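Local coordinates for protein 2-dehydro-3-deoxyphosphogluconate aldolase (Vibrio fischeri, PDB 3NZR) that is an aldolase of the KDGP family, built on a TIM-barrel-type fold and modelled here with bound magnesium ions, at residues A7-N12 and K112-G117; V14-L19 and D31-H36; A27-Y30 and H36-V39; V41-Y46 and M80-I85; I195-Y200 and S221-K226. One frame throughout, in Å; residues are numbered along the deposited sequence.

Contact 1. Residues A7-N12 and K112-G117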
# COMPACT_ATOMS: atom_id res chain seq x y z
N ALA A 7 18.04 11.76 -8.16
CA ALA A 7 18.79 12.42 -7.11
C ALA A 7 20.27 12.27 -7.37
O ALA A 7 20.72 11.28 -7.92
CB ALA A 7 18.41 11.89 -5.72
N ASN A 8 21.04 13.28 -7.01
CA ASN A 8 22.43 13.28 -7.34
C ASN A 8 23.30 12.71 -6.21
O ASN A 8 23.77 13.43 -5.31
CB ASN A 8 22.82 14.70 -7.73
CG ASN A 8 24.21 14.79 -8.12
OD1 ASN A 8 24.91 13.76 -8.16
ND2 ASN A 8 24.69 16.02 -8.36
N PHE A 9 23.46 11.41 -6.18
CA PHE A 9 24.21 10.77 -5.13
C PHE A 9 25.68 10.96 -5.29
O PHE A 9 26.22 10.64 -6.36
CB PHE A 9 23.92 9.28 -5.10
CG PHE A 9 22.57 8.92 -4.56
CD1 PHE A 9 22.43 8.57 -3.25
CD2 PHE A 9 21.47 8.87 -5.40
CE1 PHE A 9 21.18 8.19 -2.74
CE2 PHE A 9 20.23 8.52 -4.91
CZ PHE A 9 20.08 8.20 -3.57
N TYR A 10 26.34 11.45 -4.25
CA TYR A 10 27.80 11.53 -4.19
C TYR A 10 28.46 10.15 -4.31
O TYR A 10 28.18 9.26 -3.52
CB TYR A 10 28.23 12.18 -2.87
CG TYR A 10 29.75 12.23 -2.79
CD1 TYR A 10 30.45 13.14 -3.53
CD2 TYR A 10 30.44 11.32 -2.02
CE1 TYR A 10 31.86 13.16 -3.49
CE2 TYR A 10 31.86 11.30 -1.97
CZ TYR A 10 32.55 12.22 -2.71
OH TYR A 10 33.93 12.23 -2.66
N LYS A 11 29.30 9.93 -5.33
CA LYS A 11 29.96 8.62 -5.54
C LYS A 11 28.89 7.52 -5.70
O LYS A 11 29.10 6.36 -5.33
CB LYS A 11 30.90 8.25 -4.37
CG LYS A 11 32.44 8.48 -4.49
CD LYS A 11 32.85 9.56 -5.46
CE LYS A 11 34.27 10.12 -5.18
NZ LYS A 11 35.06 10.45 -6.39
N ASN A 12 27.74 7.93 -6.22
CA ASN A 12 26.59 7.05 -6.38
C ASN A 12 26.17 6.32 -5.11
O ASN A 12 25.67 5.19 -5.19
CB ASN A 12 26.91 6.06 -7.52
CG ASN A 12 27.26 6.74 -8.79
OD1 ASN A 12 28.37 6.61 -9.29
ND2 ASN A 12 26.33 7.52 -9.31
N LYS A 112 11.00 6.93 -11.36
CA LYS A 112 12.25 7.59 -11.07
C LYS A 112 12.30 8.28 -9.70
O LYS A 112 13.31 8.22 -9.01
CB LYS A 112 12.55 8.62 -12.16
CG LYS A 112 12.92 7.99 -13.51
CD LYS A 112 13.15 9.06 -14.59
CE LYS A 112 13.16 8.49 -16.02
NZ LYS A 112 14.31 7.55 -16.11
N SER A 113 11.23 8.98 -9.33
CA SER A 113 11.16 9.60 -8.00
C SER A 113 11.35 8.55 -6.91
O SER A 113 10.78 7.42 -6.98
CB SER A 113 9.86 10.30 -7.73
OG SER A 113 9.51 11.29 -8.70
N ILE A 114 12.16 8.92 -5.92
CA ILE A 114 12.41 8.07 -4.77
C ILE A 114 11.18 8.20 -3.85
O ILE A 114 10.82 9.30 -3.47
CB ILE A 114 13.68 8.51 -4.03
CG1 ILE A 114 14.88 8.32 -4.90
CG2 ILE A 114 13.88 7.68 -2.72
CD1 ILE A 114 16.00 9.23 -4.67
N VAL A 115 10.49 7.12 -3.54
CA VAL A 115 9.39 7.13 -2.57
C VAL A 115 9.89 6.33 -1.36
O VAL A 115 10.06 5.08 -1.45
CB VAL A 115 8.13 6.51 -3.10
CG1 VAL A 115 6.96 6.63 -1.98
CG2 VAL A 115 7.64 7.24 -4.39
N ASN A 116 10.06 7.02 -0.23
CA ASN A 116 10.41 6.30 1.01
C ASN A 116 9.22 5.82 1.78
O ASN A 116 8.08 6.19 1.46
CB ASN A 116 11.42 7.10 1.81
CG ASN A 116 10.84 8.22 2.59
OD1 ASN A 116 9.65 8.20 3.01
ND2 ASN A 116 11.68 9.19 2.88
N GLY A 117 9.40 4.88 2.67
CA GLY A 117 8.31 4.40 3.54
C GLY A 117 8.74 4.33 5.00
O GLY A 117 9.75 3.68 5.35
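At the N-terminal end of strand 114-119 of this TIM-barrel-type fold, the loop that precedes strand 16-19 packs through Ala7 and Phe9 on Ile114, the residue that opens the later strand. The contact is small, buried and wholly apolar, and a single methyl carries it. Ile114 CD1 stands 3.7 Å from Ala7 CB and 4.3 Å from Phe9 CE2, so the end of the isoleucine reaches both partners at once. It approaches the phenyl ring obliquely. The CG1 branch of Ile114 lies opposite its carbonyl carbon (chi1 -65°), and the nearly extended next torsion (chi2 151°) carries CD1 across to the loop, while CG2 lies anti to the backbone N, beside the carbonyl carbon.

Ala7 turns its CB at the strand, whereas the CB of Phe9 points neither at the strand nor from it, and only the far part of the ring comes near. Beyond Phe9 the chain reverses in a type II beta turn closed by Asn12 N to Phe9 O (3.1 Å). This turn directs Tyr10 and Lys11 toward helix 233-247.

Ile114 is held in the sheet by backbone bonds to Gln92 and Ile94, and its side chain also touches His93, Ser159 and Ser160. Phe9 rests in addition on Cys15 and Lys214, with Phe9 CD1 lying 3.5 Å from Cys15 N.

Contact 2. Residues V14-L19 and D31-H36. With MG (magnesium ion), chain E.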
# COMPACT_ATOMS: atom_id res chain seq x y z
N VAL A 14 25.72 8.33 -1.42
CA VAL A 14 25.09 9.13 -0.33
C VAL A 14 24.52 10.43 -0.94
O VAL A 14 25.21 11.15 -1.62
CB VAL A 14 26.12 9.46 0.74
CG1 VAL A 14 25.51 10.35 1.90
CG2 VAL A 14 26.79 8.20 1.27
N CYS A 15 23.27 10.73 -0.65
CA CYS A 15 22.69 12.04 -0.91
C CYS A 15 22.06 12.59 0.42
O CYS A 15 21.23 11.93 1.07
CB CYS A 15 21.63 11.87 -1.94
SG CYS A 15 20.96 13.38 -2.53
N LEU A 16 22.51 13.76 0.86
CA LEU A 16 22.03 14.40 2.10
C LEU A 16 20.56 14.91 1.93
O LEU A 16 20.12 15.30 0.84
CB LEU A 16 22.90 15.62 2.41
CG LEU A 16 24.38 15.37 2.51
CD1 LEU A 16 25.16 16.69 2.69
CD2 LEU A 16 24.73 14.34 3.61
N ASN A 17 19.79 14.86 3.01
CA ASN A 17 18.44 15.39 2.97
C ASN A 17 18.32 16.29 4.18
O ASN A 17 18.48 15.82 5.32
CB ASN A 17 17.43 14.27 3.02
CG ASN A 17 15.99 14.75 2.77
OD1 ASN A 17 15.64 15.82 3.12
ND2 ASN A 17 15.21 13.97 2.10
N VAL A 18 18.08 17.57 3.92
CA VAL A 18 18.07 18.63 4.89
C VAL A 18 16.89 19.55 4.49
O VAL A 18 16.49 19.60 3.32
CB VAL A 18 19.39 19.43 4.93
CG1 VAL A 18 20.60 18.46 5.12
CG2 VAL A 18 19.59 20.23 3.66
N LEU A 19 16.36 20.26 5.49
CA LEU A 19 15.26 21.14 5.31
C LEU A 19 15.76 22.47 4.82
O LEU A 19 16.92 22.84 5.09
CB LEU A 19 14.57 21.35 6.65
CG LEU A 19 13.86 20.13 7.27
CD1 LEU A 19 12.99 20.58 8.48
CD2 LEU A 19 13.04 19.37 6.16
N ASP A 31 24.37 24.76 -3.31
CA ASP A 31 25.79 25.13 -3.56
C ASP A 31 26.74 24.48 -2.54
O ASP A 31 27.74 23.88 -2.89
CB ASP A 31 25.99 26.63 -3.50
CG ASP A 31 25.26 27.39 -4.64
OD1 ASP A 31 24.93 26.77 -5.69
OD2 ASP A 31 25.01 28.63 -4.48
N ALA A 32 26.39 24.57 -1.26
CA ALA A 32 27.23 24.04 -0.21
C ALA A 32 27.46 22.51 -0.31
O ALA A 32 28.56 22.00 0.00
CB ALA A 32 26.66 24.47 1.18
N ALA A 33 26.44 21.78 -0.73
CA ALA A 33 26.55 20.35 -0.87
C ALA A 33 27.07 19.97 -2.28
O ALA A 33 26.99 18.79 -2.67
CB ALA A 33 25.14 19.68 -0.61
N GLU A 34 27.48 20.96 -3.09
CA GLU A 34 27.90 20.67 -4.51
C GLU A 34 26.83 19.79 -5.20
O GLU A 34 27.12 18.92 -6.01
CB GLU A 34 29.28 19.98 -4.51
CG GLU A 34 30.39 20.82 -3.93
CD GLU A 34 31.80 20.11 -3.96
OE1 GLU A 34 31.93 18.88 -4.07
OE2 GLU A 34 32.80 20.80 -3.86
N GLY A 35 25.56 20.02 -4.86
CA GLY A 35 24.43 19.34 -5.52
C GLY A 35 24.05 18.00 -4.96
O GLY A 35 23.05 17.51 -5.35
N HIS A 36 24.83 17.40 -4.07
CA HIS A 36 24.57 16.09 -3.53
C HIS A 36 23.64 16.21 -2.31
O HIS A 36 23.97 15.84 -1.20
CB HIS A 36 25.87 15.37 -3.19
CG HIS A 36 26.81 15.26 -4.36
ND1 HIS A 36 26.49 14.56 -5.51
CD2 HIS A 36 28.01 15.87 -4.61
CE1 HIS A 36 27.46 14.72 -6.40
NE2 HIS A 36 28.41 15.49 -5.87
MG MG E . 30.12 15.95 -7.09
O HOH W 1 31.09 16.67 -5.55
O HOH W 2 29.33 17.72 -7.33
O HOH W 3 31.80 16.40 -8.28
O HOH W 4 31.03 14.23 -6.87
O HOH W 5 29.40 15.14 -8.59
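Cys15 and Leu16, where the chain enters strand 16-19, flank the carbonyl group of His36 with side chains of quite different pose. SG of Cys15, swung opposite its own backbone N (chi1 -173°), comes up to His36 C at 3.9 Å. Leu16 turns its CB toward the 31-36 segment and lays CB and CG each 3.8 Å from His36 O, then sends CD1 toward the methyl of Ala33, a looser meeting at 4.5 Å. Between the two side chains Leu16 N donates to His36 O (3.3 Å, N-H...O 154°), reaching it from above the carbonyl plane, 38° out of it.

The imidazole of His36 leads away from the strand. One face carries Glu34 O, 3.4 Å above the plane and offset toward the rim. Its ND1 bonds to Asn8 O, and Tyr10 meets the ring edge-to-face. NE2 binds a magnesium ion at 2.1 Å, five waters completing the six ligands, and Glu34 takes two of these waters through OE1 and its backbone O. Lys244 forms a salt bridge with the same OE1. Glu34, at positive phi, is the C-prime residue of the Schellman motif ending helix 23-32, and the type I' turn from Ala33 to His36 overlaps it; together they place Glu34 O over the ring.

With ND1 occupied by a carbonyl oxygen, the imidazole is probably the tautomer that leaves NE2 unprotonated for the metal, and Glu34, bonded to two of its waters, probably steadies the hydration shell.

Contact 3. Residues A27-Y30 and H36-V39. With MG (magnesium ion), chain E.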
# COMPACT_ATOMS: atom_id res chain seq x y z
N ALA A 27 18.92 27.52 -2.30
CA ALA A 27 20.06 27.86 -3.19
C ALA A 27 21.40 27.68 -2.50
O ALA A 27 22.33 27.05 -3.06
CB ALA A 27 19.93 29.29 -3.73
N ASP A 28 21.52 28.25 -1.28
CA ASP A 28 22.78 28.17 -0.52
C ASP A 28 23.10 26.73 -0.14
O ASP A 28 24.22 26.31 -0.19
CB ASP A 28 22.77 29.05 0.76
CG ASP A 28 22.69 30.58 0.46
OD1 ASP A 28 22.67 30.99 -0.73
OD2 ASP A 28 22.60 31.36 1.46
N ILE A 29 22.05 25.97 0.22
CA ILE A 29 22.25 24.59 0.63
C ILE A 29 22.73 23.78 -0.55
O ILE A 29 23.68 23.01 -0.41
CB ILE A 29 20.93 23.98 1.17
CG1 ILE A 29 20.60 24.53 2.57
CG2 ILE A 29 20.97 22.42 1.12
CD1 ILE A 29 19.06 24.34 2.90
N TYR A 30 22.13 24.00 -1.69
CA TYR A 30 22.48 23.26 -2.94
C TYR A 30 23.96 23.51 -3.34
O TYR A 30 24.72 22.56 -3.56
CB TYR A 30 21.53 23.65 -4.07
CG TYR A 30 21.67 22.81 -5.30
CD1 TYR A 30 21.07 21.55 -5.40
CD2 TYR A 30 22.41 23.26 -6.38
CE1 TYR A 30 21.22 20.77 -6.55
CE2 TYR A 30 22.55 22.51 -7.52
CZ TYR A 30 21.95 21.28 -7.62
OH TYR A 30 22.14 20.54 -8.78
N HIS A 36 24.83 17.40 -4.07
CA HIS A 36 24.57 16.09 -3.53
C HIS A 36 23.64 16.21 -2.31
O HIS A 36 23.97 15.84 -1.20
CB HIS A 36 25.87 15.37 -3.19
CG HIS A 36 26.81 15.26 -4.36
ND1 HIS A 36 26.49 14.56 -5.51
CD2 HIS A 36 28.01 15.87 -4.61
CE1 HIS A 36 27.46 14.72 -6.40
NE2 HIS A 36 28.41 15.49 -5.87
N VAL A 37 22.44 16.70 -2.58
CA VAL A 37 21.48 17.00 -1.48
C VAL A 37 20.06 16.97 -2.04
O VAL A 37 19.86 17.15 -3.24
CB VAL A 37 21.81 18.38 -0.89
CG1 VAL A 37 21.52 19.48 -1.92
CG2 VAL A 37 21.02 18.65 0.43
N LEU A 38 19.08 16.76 -1.17
CA LEU A 38 17.71 17.01 -1.46
C LEU A 38 17.23 17.95 -0.41
O LEU A 38 17.52 17.75 0.74
CB LEU A 38 16.92 15.68 -1.28
CG LEU A 38 17.29 14.59 -2.21
CD1 LEU A 38 16.83 13.18 -1.69
CD2 LEU A 38 16.72 14.92 -3.58
N VAL A 39 16.46 18.98 -0.78
CA VAL A 39 16.02 19.97 0.12
C VAL A 39 14.53 19.76 0.46
O VAL A 39 13.66 19.68 -0.44
CB VAL A 39 16.16 21.36 -0.53
CG1 VAL A 39 15.29 22.33 0.13
CG2 VAL A 39 17.61 21.83 -0.53
MG MG E . 30.12 15.95 -7.09
O HOH W 3 31.80 16.40 -8.28
O HOH W 4 31.03 14.23 -6.87
O HOH W 1 31.09 16.67 -5.55
O HOH W 2 29.33 17.72 -7.33
O HOH W 5 29.40 15.14 -8.59
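Tyr30 OH is hydrogen-bonded to Asn64 ND2, which fixes the far end of a ring whose near end packs on Val37. Within the contact itself no hydrogen bond joins helix 23-32 to strand 37-42; it is made of methyl groups and this one ring, with Val37 meeting both Ile29 and Tyr30, and Val39 meeting Ile29.

Ile29 CG2 is the central methyl of the contact. Lying opposite the backbone N (chi1 -74° for CG1), Ile29 CG2 stands 3.8 Å from Val37 CG2 and at the same 3.8 Å from Val39 CG2, so one methyl bridges the two valines. The Ile29 side chain meets Val37 at about a right angle and Val39 at a slant. Val37 divides its work: CG2 goes to Ile29, while CG1, set between the backbone N and the carbonyl carbon (chi1 67°), lies against Tyr30, 4.0 Å from its CA and 4.1 Å from its CD1. The tyrosine ring is approached obliquely, and it also touches Thr63.

These residues form the interface of a beta-alpha-beta crossover, in which helix 23-32 connects the parallel neighbours 16-19 and 37-42. Val37 also touches Leu16 and Val18, and Ile29 lies on Val18, so the helix covers both strands of the unit at once. On the other side of its strand Val39 pairs by backbone with Ala66 and Ser68, while Leu38 turns its CB away from the helix, its side chain touching Cys15 and Gln92.

Contact 4. Residues V41-Y46 and M80-I85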
# COMPACT_ATOMS: atom_id res chain seq x y z
N VAL A 41 10.83 20.33 1.83
CA VAL A 41 9.80 21.31 1.94
C VAL A 41 8.58 20.55 2.48
O VAL A 41 8.22 19.47 1.97
CB VAL A 41 9.55 22.01 0.57
CG1 VAL A 41 8.66 23.28 0.76
CG2 VAL A 41 10.90 22.50 -0.08
N LEU A 42 7.95 21.08 3.53
CA LEU A 42 6.92 20.33 4.28
C LEU A 42 5.47 20.73 3.95
O LEU A 42 5.10 21.92 4.03
CB LEU A 42 7.16 20.48 5.77
CG LEU A 42 8.62 20.14 6.16
CD1 LEU A 42 8.87 20.35 7.65
CD2 LEU A 42 8.93 18.78 5.81
N SER A 43 4.68 19.72 3.60
CA SER A 43 3.27 19.88 3.22
C SER A 43 2.49 20.60 4.30
O SER A 43 1.68 21.45 3.99
CB SER A 43 2.61 18.53 2.90
OG SER A 43 2.19 17.83 4.03
N LYS A 44 2.80 20.34 5.56
CA LYS A 44 2.05 20.93 6.66
C LYS A 44 2.20 22.45 6.78
O LYS A 44 1.46 23.08 7.54
CB LYS A 44 2.52 20.37 8.01
CG LYS A 44 1.41 20.33 9.08
CD LYS A 44 1.88 19.57 10.33
CE LYS A 44 0.90 19.75 11.49
NZ LYS A 44 1.33 20.89 12.38
N ASN A 45 3.20 23.00 6.12
CA ASN A 45 3.46 24.42 6.19
C ASN A 45 2.63 25.20 5.19
O ASN A 45 2.89 26.35 4.95
CB ASN A 45 4.94 24.69 5.91
CG ASN A 45 5.83 24.33 7.05
OD1 ASN A 45 5.42 24.24 8.17
ND2 ASN A 45 7.07 24.08 6.76
N TYR A 46 1.67 24.55 4.58
CA TYR A 46 0.86 25.15 3.55
C TYR A 46 -0.59 24.77 3.77
O TYR A 46 -0.88 23.71 4.23
CB TYR A 46 1.28 24.74 2.15
CG TYR A 46 2.66 25.09 1.79
CD1 TYR A 46 2.98 26.32 1.26
CD2 TYR A 46 3.68 24.21 2.00
CE1 TYR A 46 4.28 26.65 0.93
CE2 TYR A 46 4.98 24.54 1.69
CZ TYR A 46 5.27 25.77 1.17
OH TYR A 46 6.54 26.06 0.90
N MSE A 80 -2.03 11.94 2.25
CA MSE A 80 -2.68 12.15 0.96
C MSE A 80 -2.24 13.46 0.32
O MSE A 80 -2.06 13.56 -0.88
CB MSE A 80 -4.18 12.04 1.06
CG MSE A 80 -4.87 12.19 -0.27
SE MSE A 80 -4.31 10.91 -1.77
CE MSE A 80 -5.38 9.31 -1.11
N MSE A 81 -2.04 14.48 1.14
CA MSE A 81 -1.62 15.73 0.58
C MSE A 81 -0.27 15.65 -0.04
O MSE A 81 -0.03 16.23 -1.07
CB MSE A 81 -1.64 16.82 1.67
CG MSE A 81 -1.58 18.23 1.11
SE MSE A 81 -1.64 19.55 2.56
CE MSE A 81 -3.63 19.63 2.83
N VAL A 82 0.65 14.88 0.58
CA VAL A 82 1.93 14.68 -0.03
C VAL A 82 1.83 13.98 -1.35
O VAL A 82 2.51 14.35 -2.24
CB VAL A 82 2.91 13.92 0.96
CG1 VAL A 82 4.14 13.42 0.15
CG2 VAL A 82 3.31 14.85 2.11
N SER A 83 0.94 12.97 -1.52
CA SER A 83 0.79 12.29 -2.71
C SER A 83 0.25 13.23 -3.75
O SER A 83 0.79 13.23 -4.87
CB SER A 83 -0.22 11.13 -2.56
OG SER A 83 0.27 10.04 -1.75
N LEU A 84 -0.78 14.01 -3.44
CA LEU A 84 -1.40 14.91 -4.44
C LEU A 84 -0.42 16.03 -4.82
O LEU A 84 -0.28 16.40 -5.96
CB LEU A 84 -2.64 15.57 -3.87
CG LEU A 84 -3.78 14.60 -3.63
CD1 LEU A 84 -4.91 15.30 -2.89
CD2 LEU A 84 -4.29 14.10 -4.96
N ILE A 85 0.28 16.59 -3.84
CA ILE A 85 1.38 17.56 -4.17
C ILE A 85 2.45 16.98 -5.10
O ILE A 85 2.86 17.63 -6.09
CB ILE A 85 2.05 18.03 -2.87
CG1 ILE A 85 1.09 18.93 -2.07
CG2 ILE A 85 3.37 18.82 -3.14
CD1 ILE A 85 1.60 19.21 -0.67
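In this TIM-barrel-type fold, Ser43 marks the point where strand 37-42 gives way to a short 3-10 turn, and its side chain is met by Met81, Val82 and Ile85 of helix 79-89. The three belong to one face of the helix, spaced by one and three residues, and they meet the one serine from the helix side.

Ser43 holds OG in the crowded position between its backbone N and carbonyl carbon (chi1 82°). There the hydroxyl hydrogen-bonds with Gln78 OE1 and with Leu71 O, so this buried polar atom has two partners, Gln78 just before helix 79-89 and Leu71 just after strand 67-70, while its CB is left to meet methyl groups. Val82 puts CG1 opposite its own backbone N (chi1 166°), and the other branch, CG2, comes 3.7 Å from Ser43 OG and 3.8 Å from Ser43 CB. Ile85 runs an extended chain outward (chi2 169°), its CD1 ending 3.8 Å from Ser43 CB.

Met81 is present as selenomethionine. Its straight first two torsions carry SE out to the serine backbone, 4.1 Å from Ser43 O; the bend at chi3 only turns CE. The same carbonyl oxygen, Ser43 O, accepts Tyr46 N at 3.2 Å, closing the turn, and lies at the edge of the Tyr46 ring.

Val82 and Ile85 also touch Val69 of strand 67-70, and Ile85 reaches Ala52 and Met56 of helix 49-61, so helix 79-89 packs on that strand, on the end of strand 37-42 and on helix 49-61. Met81 SE also approaches Ser43 CB, at 4.4 Å.

Contact 5. Residues I195-Y200 and S221-K226. With MG (magnesium ion), chain F.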
# COMPACT_ATOMS: atom_id res chain seq x y z
N ILE A 195 20.16 12.84 14.24
CA ILE A 195 21.45 12.83 13.61
C ILE A 195 22.00 14.24 13.75
O ILE A 195 21.30 15.25 13.49
CB ILE A 195 21.39 12.46 12.14
CG1 ILE A 195 20.84 11.05 11.93
CG2 ILE A 195 22.75 12.69 11.45
CD1 ILE A 195 20.87 10.72 10.42
N ASP A 196 23.26 14.30 14.23
CA ASP A 196 23.93 15.60 14.33
C ASP A 196 25.36 15.48 13.84
O ASP A 196 25.76 14.41 13.48
CB ASP A 196 23.78 16.22 15.74
CG ASP A 196 24.45 15.41 16.89
OD1 ASP A 196 25.38 14.60 16.68
OD2 ASP A 196 24.01 15.63 18.06
N LEU A 197 26.13 16.57 13.78
CA LEU A 197 27.50 16.51 13.26
C LEU A 197 28.43 15.63 14.06
O LEU A 197 29.48 15.24 13.57
CB LEU A 197 28.15 17.91 13.19
CG LEU A 197 27.49 18.98 12.34
CD1 LEU A 197 28.41 20.21 12.21
CD2 LEU A 197 27.18 18.42 10.96
N GLU A 198 28.08 15.32 15.29
CA GLU A 198 29.00 14.55 16.13
C GLU A 198 28.76 13.07 16.01
O GLU A 198 29.67 12.31 16.24
CB GLU A 198 28.85 14.96 17.62
CG GLU A 198 29.39 16.33 17.90
CD GLU A 198 28.44 17.41 17.44
OE1 GLU A 198 27.18 17.20 17.37
OE2 GLU A 198 28.98 18.49 17.16
N ASN A 199 27.54 12.66 15.65
CA ASN A 199 27.27 11.23 15.45
C ASN A 199 27.07 10.79 13.98
O ASN A 199 26.82 9.64 13.73
CB ASN A 199 26.06 10.76 16.28
CG ASN A 199 24.76 11.46 15.90
OD1 ASN A 199 24.59 11.98 14.77
ND2 ASN A 199 23.84 11.48 16.85
N TYR A 200 27.15 11.72 13.04
CA TYR A 200 26.89 11.46 11.61
C TYR A 200 27.84 10.37 11.14
O TYR A 200 27.46 9.41 10.50
CB TYR A 200 27.14 12.72 10.76
CG TYR A 200 26.96 12.51 9.30
CD1 TYR A 200 25.65 12.29 8.75
CD2 TYR A 200 28.03 12.52 8.44
CE1 TYR A 200 25.48 12.13 7.39
CE2 TYR A 200 27.88 12.32 7.09
CZ TYR A 200 26.60 12.12 6.55
OH TYR A 200 26.46 11.95 5.18
N SER A 221 16.99 19.36 12.74
CA SER A 221 17.21 20.39 13.75
C SER A 221 18.63 20.72 14.18
O SER A 221 18.92 21.86 14.50
CB SER A 221 16.43 20.10 15.01
OG SER A 221 15.15 20.69 14.81
N SER A 222 19.51 19.74 14.22
CA SER A 222 20.83 19.95 14.73
C SER A 222 21.65 20.94 13.86
O SER A 222 22.71 21.39 14.28
CB SER A 222 21.53 18.60 14.76
OG SER A 222 21.62 18.08 13.44
N ILE A 223 21.21 21.18 12.62
CA ILE A 223 21.90 22.11 11.73
C ILE A 223 21.08 23.32 11.30
O ILE A 223 21.37 23.97 10.32
CB ILE A 223 22.48 21.38 10.53
CG1 ILE A 223 21.38 20.67 9.73
CG2 ILE A 223 23.56 20.33 11.00
CD1 ILE A 223 21.84 20.24 8.36
N ILE A 224 20.03 23.61 12.06
CA ILE A 224 19.15 24.72 11.76
C ILE A 224 19.40 25.87 12.73
O ILE A 224 19.49 25.68 13.90
CB ILE A 224 17.68 24.28 11.86
CG1 ILE A 224 17.38 23.31 10.70
CG2 ILE A 224 16.75 25.48 11.87
CD1 ILE A 224 15.94 22.73 10.68
N ASP A 225 19.50 27.07 12.18
CA ASP A 225 19.70 28.26 12.97
C ASP A 225 18.37 28.63 13.55
O ASP A 225 17.45 29.01 12.80
CB ASP A 225 20.21 29.42 12.10
CG ASP A 225 20.48 30.69 12.93
OD1 ASP A 225 19.63 31.08 13.77
OD2 ASP A 225 21.55 31.29 12.72
N LYS A 226 18.26 28.51 14.87
CA LYS A 226 16.95 28.78 15.53
C LYS A 226 16.51 30.25 15.46
O LYS A 226 15.33 30.54 15.54
CB LYS A 226 16.94 28.23 16.95
CG LYS A 226 16.68 26.74 16.98
CD LYS A 226 17.42 26.00 18.09
CE LYS A 226 17.26 24.46 17.91
NZ LYS A 226 17.77 23.95 16.56
MG MG F . 24.60 14.95 19.98
O HOH W 6 25.58 13.43 19.03
O HOH W 7 26.30 16.44 19.87
O HOH W 8 23.74 16.44 21.00
O HOH W 9 25.43 14.41 21.90
O HOH W 10 23.04 13.88 20.20
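Two loops of the barrel meet here: Ile195 and Asp196, between strand 188-191 and helix 200-209, against Ser222, the last residue of a short 3-10 turn, and Ile223 just after it. The tight part is a hydroxyl and two carbons. Ser222 OG donates to Ile195 O (2.8 Å), in the carbonyl plane and on a lone pair, its bond to CB turned so that OG lies between the backbone N and the carbonyl carbon (chi1 61°). The backbones run close enough here to put Ser222 CB 3.4 Å from Asp196 CB. On the apolar flank Leu197 CD2 reaches Ile223 CG2 at a gentler 4.1 Å, the two side chains crossing at about a right angle; both also touch helix 233-247.

The aspartate looks the other way, toward solvent. Its carboxylate is part of an Asx motif and Asx turn: OD1 takes Asn199 N nearly along its C-O axis and Glu198 N from above the carboxylate plane, each 3.1 Å long. In return Asp196 N gives Asn199 OD1 a nearly straight bond of 2.7 Å (172°). These linked bonds fix the loop and hold the carboxylate's rotation. The remaining oxygen, OD2, binds a magnesium ion at 2.1 Å, with five waters as the other ligands, so the metal has a single protein ligand in the chain. Glu198 OE1 accepts a hydrogen bond from metal-bound water 7, and Asp196 OD1 accepts one from another metal-bound water, water 6, at 2.6 Å.

Overall arrangement
From the N terminus, the loop 7-12 returns only at strand 114-119, so contact 1 closes the longest span, and contacts 2, 3 and 4 all lie within it. Contacts 2 and 3 overlap and share His36, together building the beta-alpha-beta unit of strands 16-19 and 37-42 with helix 23-32. The same His36 reaches back to Asn8 in contact 1. Contact 4 follows in series on strand 37-42, tying its end to helix 79-89. Contact 5 comes after contact 1 has closed and joins two late loops; it touches contact 2 where Tyr200 meets Leu16 and Ile223 meets Val18, bringing late chain beside the first strand.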